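Local coordinates for protein SsfX3 (PDB 3SKV) that probably transfers a salicylyl group onto a tetracycline intermediate during antibiotic biosynthesis in Streptomyces, using a GDSL/SGNH-type catalytic domain joined to a jelly-roll domain, at residues A[31-45]-A[167-181]. The protein carries 1 engineered substitution. Sequence-based numbering, arbitrary orientation.
Sequences ADRSVSPTDPALTYR and LAEVRLEAGATLEKD
Arg171 NH2 donates a straight but weak hydrogen bond to Asp32 OD2 (3.3 Å), part of a salt bridge at the guanidinium edge; NH1 pairs with Glu142. At Arg33 the chain becomes an edge strand, antiparallel to 169-172, with backbone bonds in both directions between Arg33 and Leu172 and again between Val35 and Val170. CG of Arg33 stands anti to the backbone N (chi1 -167°) and the chain runs on extended, laying one guanidinium face on Leu178 CB while NH1 donates in plane to Ala176 O at 2.7 Å. Ser34, on the opposite sheet face, gives its OG proton to Glu169 OE2 (2.6 Å) on the anti side. The 33-35/169-172 pairing adds the outermost strand to one sheet of the N-terminal jelly roll, whereas 43-45 and 178-179 both pair with 86-91 in the other. Val35 CG1 meets Leu178 CD2 tip to tip at 3.7 Å, and the Pro37 ring packs against Ala168 O and Leu167 CB. Within the type I turn from Asp39 to Leu42, Ala41 CB presses on Leu178 CG (3.6 Å). A water links Ala41 O, Thr43 OG1 and Asp181 N. Arg45 NH2 salt-bridges Asp181 OD2 (3.0 Å) from above the carboxylate plane; His88 ND1 hydrogen-bonds the same oxygen.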
loop_
_atom_site.group_PDB
_atom_site.type_symbol
_atom_site.label_atom_id
_atom_site.label_comp_id
_atom_site.label_asym_id
_atom_site.label_seq_id
_atom_site.Cartn_x
_atom_site.Cartn_y
_atom_site.Cartn_z
ATOM N N ALA A 31 -15.928 -33.182 -7.555
ATOM C CA ALA A 31 -16.523 -32.330 -8.581
ATOM C C ALA A 31 -16.016 -30.873 -8.601
ATOM O O ALA A 31 -15.936 -30.282 -9.694
ATOM C CB ALA A 31 -18.040 -32.362 -8.456
ATOM N N ASP A 32 -15.695 -30.304 -7.407
ATOM C CA ASP A 32 -15.224 -28.935 -7.214
ATOM C C ASP A 32 -14.277 -28.457 -8.298
ATOM O O ASP A 32 -13.460 -29.233 -8.805
ATOM C CB ASP A 32 -14.566 -28.762 -5.835
ATOM C CG ASP A 32 -15.512 -28.866 -4.651
ATOM O OD1 ASP A 32 -16.763 -28.899 -4.873
ATOM O OD2 ASP A 32 -15.015 -28.893 -3.496
ATOM N N ARG A 33 -14.397 -27.185 -8.672
ATOM C CA ARG A 33 -13.528 -26.626 -9.701
ATOM C C ARG A 33 -12.204 -26.157 -9.052
ATOM O O ARG A 33 -12.223 -25.295 -8.190
ATOM C CB ARG A 33 -14.242 -25.486 -10.444
ATOM C CG ARG A 33 -13.516 -25.088 -11.709
ATOM C CD ARG A 33 -14.058 -23.829 -12.336
ATOM N NE ARG A 33 -13.187 -23.413 -13.429
ATOM C CZ ARG A 33 -13.577 -22.681 -14.463
ATOM N NH1 ARG A 33 -14.835 -22.273 -14.556
ATOM N NH2 ARG A 33 -12.713 -22.358 -15.418
ATOM N N SER A 34 -11.085 -26.778 -9.421
ATOM C CA SER A 34 -9.763 -26.423 -8.918
ATOM C C SER A 34 -9.140 -25.400 -9.859
ATOM O O SER A 34 -9.138 -25.597 -11.067
ATOM C CB SER A 34 -8.869 -27.645 -8.794
ATOM O OG SER A 34 -7.618 -27.232 -8.267
ATOM N N VAL A 35 -8.652 -24.293 -9.301
ATOM C CA VAL A 35 -8.091 -23.189 -10.072
ATOM C C VAL A 35 -6.653 -22.908 -9.663
ATOM O O VAL A 35 -6.381 -22.648 -8.489
ATOM C CB VAL A 35 -8.993 -21.907 -9.970
ATOM C CG1 VAL A 35 -8.423 -20.740 -10.799
ATOM C CG2 VAL A 35 -10.461 -22.211 -10.356
ATOM N N SER A 36 -5.734 -22.924 -10.637
ATOM C CA SER A 36 -4.334 -22.599 -10.360
ATOM C C SER A 36 -4.199 -21.122 -9.995
ATOM O O SER A 36 -4.886 -20.301 -10.599
ATOM C CB SER A 36 -3.461 -22.904 -11.569
ATOM O OG SER A 36 -2.188 -22.288 -11.426
ATOM N N PRO A 37 -3.304 -20.744 -9.052
ATOM C CA PRO A 37 -3.090 -19.311 -8.759
ATOM C C PRO A 37 -2.566 -18.503 -9.972
ATOM O O PRO A 37 -2.708 -17.279 -9.994
ATOM C CB PRO A 37 -2.067 -19.335 -7.621
ATOM C CG PRO A 37 -2.165 -20.676 -7.038
ATOM C CD PRO A 37 -2.408 -21.571 -8.218
ATOM N N THR A 38 -2.041 -19.189 -11.006
ATOM C CA THR A 38 -1.547 -18.572 -12.259
ATOM C C THR A 38 -2.553 -18.718 -13.427
ATOM O O THR A 38 -2.180 -18.520 -14.592
ATOM C CB THR A 38 -0.142 -19.111 -12.624
ATOM O OG1 THR A 38 -0.217 -20.532 -12.834
ATOM C CG2 THR A 38 0.906 -18.793 -11.557
ATOM N N ASP A 39 -3.814 -19.104 -13.135
ATOM C CA ASP A 39 -4.860 -19.229 -14.164
ATOM C C ASP A 39 -5.012 -17.858 -14.884
ATOM O O ASP A 39 -5.007 -16.831 -14.213
ATOM C CB ASP A 39 -6.200 -19.616 -13.528
ATOM C CG ASP A 39 -7.291 -19.957 -14.528
ATOM O OD1 ASP A 39 -7.808 -19.018 -15.193
ATOM O OD2 ASP A 39 -7.656 -21.155 -14.623
ATOM N N PRO A 40 -5.154 -17.819 -16.232
ATOM C CA PRO A 40 -5.280 -16.519 -16.923
ATOM C C PRO A 40 -6.498 -15.674 -16.535
ATOM O O PRO A 40 -6.494 -14.490 -16.824
ATOM C CB PRO A 40 -5.295 -16.914 -18.413
ATOM C CG PRO A 40 -5.776 -18.310 -18.434
ATOM C CD PRO A 40 -5.183 -18.939 -17.206
ATOM N N ALA A 41 -7.534 -16.265 -15.904
ATOM C CA ALA A 41 -8.727 -15.512 -15.477
ATOM C C ALA A 41 -8.436 -14.699 -14.202
ATOM O O ALA A 41 -9.166 -13.748 -13.920
ATOM C CB ALA A 41 -9.931 -16.442 -15.272
ATOM N N LEU A 42 -7.366 -15.056 -13.447
ATOM C CA LEU A 42 -6.981 -14.336 -12.215
ATOM C C LEU A 42 -6.134 -13.109 -12.513
ATOM O O LEU A 42 -5.281 -13.134 -13.408
ATOM C CB LEU A 42 -6.291 -15.218 -11.142
ATOM C CG LEU A 42 -6.929 -16.599 -10.823
ATOM C CD1 LEU A 42 -6.175 -17.315 -9.740
ATOM C CD2 LEU A 42 -8.408 -16.501 -10.470
ATOM N N THR A 43 -6.412 -12.032 -11.782
ATOM C CA THR A 43 -5.720 -10.755 -11.848
ATOM C C THR A 43 -5.282 -10.406 -10.426
ATOM O O THR A 43 -6.104 -10.403 -9.508
ATOM C CB THR A 43 -6.638 -9.629 -12.453
ATOM O OG1 THR A 43 -7.192 -10.033 -13.708
ATOM C CG2 THR A 43 -5.898 -8.319 -12.651
ATOM N N TYR A 44 -3.993 -10.108 -10.258
ATOM C CA TYR A 44 -3.419 -9.659 -8.998
ATOM C C TYR A 44 -3.213 -8.174 -9.158
ATOM O O TYR A 44 -2.499 -7.726 -10.050
ATOM C CB TYR A 44 -2.106 -10.360 -8.671
ATOM C CG TYR A 44 -2.279 -11.840 -8.405
ATOM C CD1 TYR A 44 -2.327 -12.759 -9.458
ATOM C CD2 TYR A 44 -2.406 -12.325 -7.104
ATOM C CE1 TYR A 44 -2.520 -14.116 -9.222
ATOM C CE2 TYR A 44 -2.568 -13.686 -6.858
ATOM C CZ TYR A 44 -2.619 -14.576 -7.920
ATOM O OH TYR A 44 -2.814 -15.913 -7.686
ATOM N N ARG A 45 -3.934 -7.406 -8.373
ATOM C CA ARG A 45 -3.812 -5.969 -8.442
ATOM C C ARG A 45 -2.961 -5.543 -7.261
ATOM O O ARG A 45 -2.987 -6.175 -6.204
ATOM C CB ARG A 45 -5.205 -5.301 -8.473
ATOM C CG ARG A 45 -6.108 -5.854 -9.589
ATOM C CD ARG A 45 -6.567 -4.816 -10.582
ATOM N NE ARG A 45 -7.678 -5.303 -11.423
ATOM C CZ ARG A 45 -7.729 -5.229 -12.757
ATOM N NH1 ARG A 45 -6.719 -4.702 -13.438
ATOM N NH2 ARG A 45 -8.776 -5.716 -13.418
ATOM N N LEU A 167 -0.109 -18.526 -2.207
ATOM C CA LEU A 167 -1.284 -19.360 -2.541
ATOM C C LEU A 167 -0.802 -20.581 -3.277
ATOM O O LEU A 167 0.112 -20.495 -4.103
ATOM C CB LEU A 167 -2.275 -18.708 -3.528
ATOM C CG LEU A 167 -2.835 -17.329 -3.368
ATOM C CD1 LEU A 167 -1.786 -16.241 -3.781
ATOM C CD2 LEU A 167 -4.091 -17.195 -4.254
ATOM N N ALA A 168 -1.554 -21.653 -3.154
ATOM C CA ALA A 168 -1.280 -22.884 -3.891
ATOM C C ALA A 168 -2.488 -23.287 -4.757
ATOM O O ALA A 168 -2.314 -23.926 -5.792
ATOM C CB ALA A 168 -0.919 -24.003 -2.922
ATOM N N GLU A 169 -3.709 -22.881 -4.358
ATOM C CA GLU A 169 -4.937 -23.274 -5.056
ATOM C C GLU A 169 -6.122 -22.402 -4.689
ATOM O O GLU A 169 -6.209 -21.891 -3.574
ATOM C CB GLU A 169 -5.278 -24.724 -4.657
ATOM C CG GLU A 169 -6.263 -25.465 -5.555
ATOM C CD GLU A 169 -6.806 -26.760 -4.978
ATOM O OE1 GLU A 169 -6.446 -27.123 -3.829
ATOM O OE2 GLU A 169 -7.614 -27.410 -5.680
ATOM N N VAL A 170 -7.046 -22.259 -5.635
ATOM C CA VAL A 170 -8.330 -21.606 -5.465
ATOM C C VAL A 170 -9.360 -22.672 -5.828
ATOM O O VAL A 170 -9.197 -23.389 -6.824
ATOM C CB VAL A 170 -8.504 -20.299 -6.269
ATOM C CG1 VAL A 170 -9.917 -19.729 -6.096
ATOM C CG2 VAL A 170 -7.466 -19.257 -5.841
ATOM N N ARG A 171 -10.360 -22.850 -4.981
ATOM C CA ARG A 171 -11.402 -23.816 -5.283
ATOM C C ARG A 171 -12.749 -23.126 -5.322
ATOM O O ARG A 171 -12.993 -22.187 -4.565
ATOM C CB ARG A 171 -11.402 -24.974 -4.289
ATOM C CG ARG A 171 -10.432 -26.079 -4.651
ATOM C CD ARG A 171 -10.207 -27.055 -3.504
ATOM N NE ARG A 171 -11.474 -27.471 -2.901
ATOM C CZ ARG A 171 -11.785 -27.286 -1.625
ATOM N NH1 ARG A 171 -10.906 -26.753 -0.791
ATOM N NH2 ARG A 171 -12.965 -27.676 -1.162
ATOM N N LEU A 172 -13.607 -23.580 -6.224
ATOM C CA LEU A 172 -14.954 -23.046 -6.436
ATOM C C LEU A 172 -15.904 -24.219 -6.631
ATOM O O LEU A 172 -15.447 -25.369 -6.802
ATOM C CB LEU A 172 -15.005 -22.122 -7.682
ATOM C CG LEU A 172 -13.979 -20.985 -7.762
ATOM C CD1 LEU A 172 -13.926 -20.394 -9.154
ATOM C CD2 LEU A 172 -14.252 -19.912 -6.723
ATOM N N GLU A 173 -17.232 -23.926 -6.622
ATOM C CA GLU A 173 -18.283 -24.907 -6.824
ATOM C C GLU A 173 -18.084 -25.571 -8.190
ATOM O O GLU A 173 -17.610 -24.919 -9.127
ATOM C CB GLU A 173 -19.657 -24.216 -6.739
ATOM C CG GLU A 173 -20.864 -25.150 -6.778
ATOM C CD GLU A 173 -21.258 -25.741 -5.437
ATOM O OE1 GLU A 173 -20.530 -26.627 -4.929
ATOM O OE2 GLU A 173 -22.301 -25.315 -4.893
ATOM N N ALA A 174 -18.436 -26.862 -8.302
ATOM C CA ALA A 174 -18.359 -27.578 -9.575
ATOM C C ALA A 174 -19.302 -26.892 -10.586
ATOM O O ALA A 174 -20.418 -26.484 -10.228
ATOM C CB ALA A 174 -18.807 -29.017 -9.374
ATOM N N GLY A 175 -18.861 -26.760 -11.826
ATOM C CA GLY A 175 -19.672 -26.112 -12.853
ATOM C C GLY A 175 -19.758 -24.597 -12.742
ATOM O O GLY A 175 -20.448 -23.968 -13.544
ATOM N N ALA A 176 -19.050 -23.987 -11.765
ATOM C CA ALA A 176 -19.050 -22.534 -11.625
ATOM C C ALA A 176 -18.231 -21.889 -12.761
ATOM O O ALA A 176 -17.217 -22.463 -13.204
ATOM C CB ALA A 176 -18.462 -22.123 -10.275
ATOM N N THR A 177 -18.683 -20.701 -13.211
ATOM C CA THR A 177 -18.031 -19.893 -14.233
ATOM C C THR A 177 -16.788 -19.208 -13.632
ATOM O O THR A 177 -16.733 -18.922 -12.429
ATOM C CB THR A 177 -18.989 -18.794 -14.727
ATOM O OG1 THR A 177 -19.288 -17.926 -13.633
ATOM C CG2 THR A 177 -20.283 -19.350 -15.325
ATOM N N LEU A 178 -15.808 -18.920 -14.477
ATOM C CA LEU A 178 -14.601 -18.229 -14.050
ATOM C C LEU A 178 -14.234 -17.290 -15.166
ATOM O O LEU A 178 -13.989 -17.729 -16.291
ATOM C CB LEU A 178 -13.473 -19.232 -13.732
ATOM C CG LEU A 178 -12.099 -18.647 -13.349
ATOM C CD1 LEU A 178 -12.155 -17.782 -12.050
ATOM C CD2 LEU A 178 -11.078 -19.734 -13.243
ATOM N N GLU A 179 -14.263 -15.988 -14.880
ATOM C CA GLU A 179 -13.958 -14.965 -15.886
ATOM C C GLU A 179 -12.974 -13.957 -15.362
ATOM O O GLU A 179 -12.927 -13.720 -14.156
ATOM C CB GLU A 179 -15.235 -14.232 -16.339
ATOM C CG GLU A 179 -16.300 -15.091 -17.001
ATOM C CD GLU A 179 -17.504 -14.304 -17.502
ATOM O OE1 GLU A 179 -18.175 -13.637 -16.677
ATOM O OE2 GLU A 179 -17.751 -14.321 -18.731
ATOM N N LYS A 180 -12.212 -13.336 -16.270
ATOM C CA LYS A 180 -11.269 -12.278 -15.922
ATOM C C LYS A 180 -12.047 -10.999 -15.619
ATOM O O LYS A 180 -13.021 -10.688 -16.320
ATOM C CB LYS A 180 -10.309 -12.019 -17.100
ATOM C CG LYS A 180 -9.082 -11.189 -16.736
ATOM C CD LYS A 180 -8.297 -10.779 -17.959
ATOM C CE LYS A 180 -6.944 -11.446 -17.987
ATOM N NZ LYS A 180 -6.768 -12.334 -19.165
ATOM N N ASP A 181 -11.609 -10.244 -14.603
ATOM C CA ASP A 181 -12.162 -8.930 -14.325
ATOM C C ASP A 181 -11.481 -8.018 -15.349
ATOM O O ASP A 181 -10.260 -7.845 -15.298
ATOM C CB ASP A 181 -11.846 -8.479 -12.892
ATOM C CG ASP A 181 -12.099 -7.004 -12.632
ATOM O OD1 ASP A 181 -13.113 -6.466 -13.151
ATOM O OD2 ASP A 181 -11.315 -6.397 -11.889
HETATM O O HOH W 1 -9.439 -11.285 -13.096
#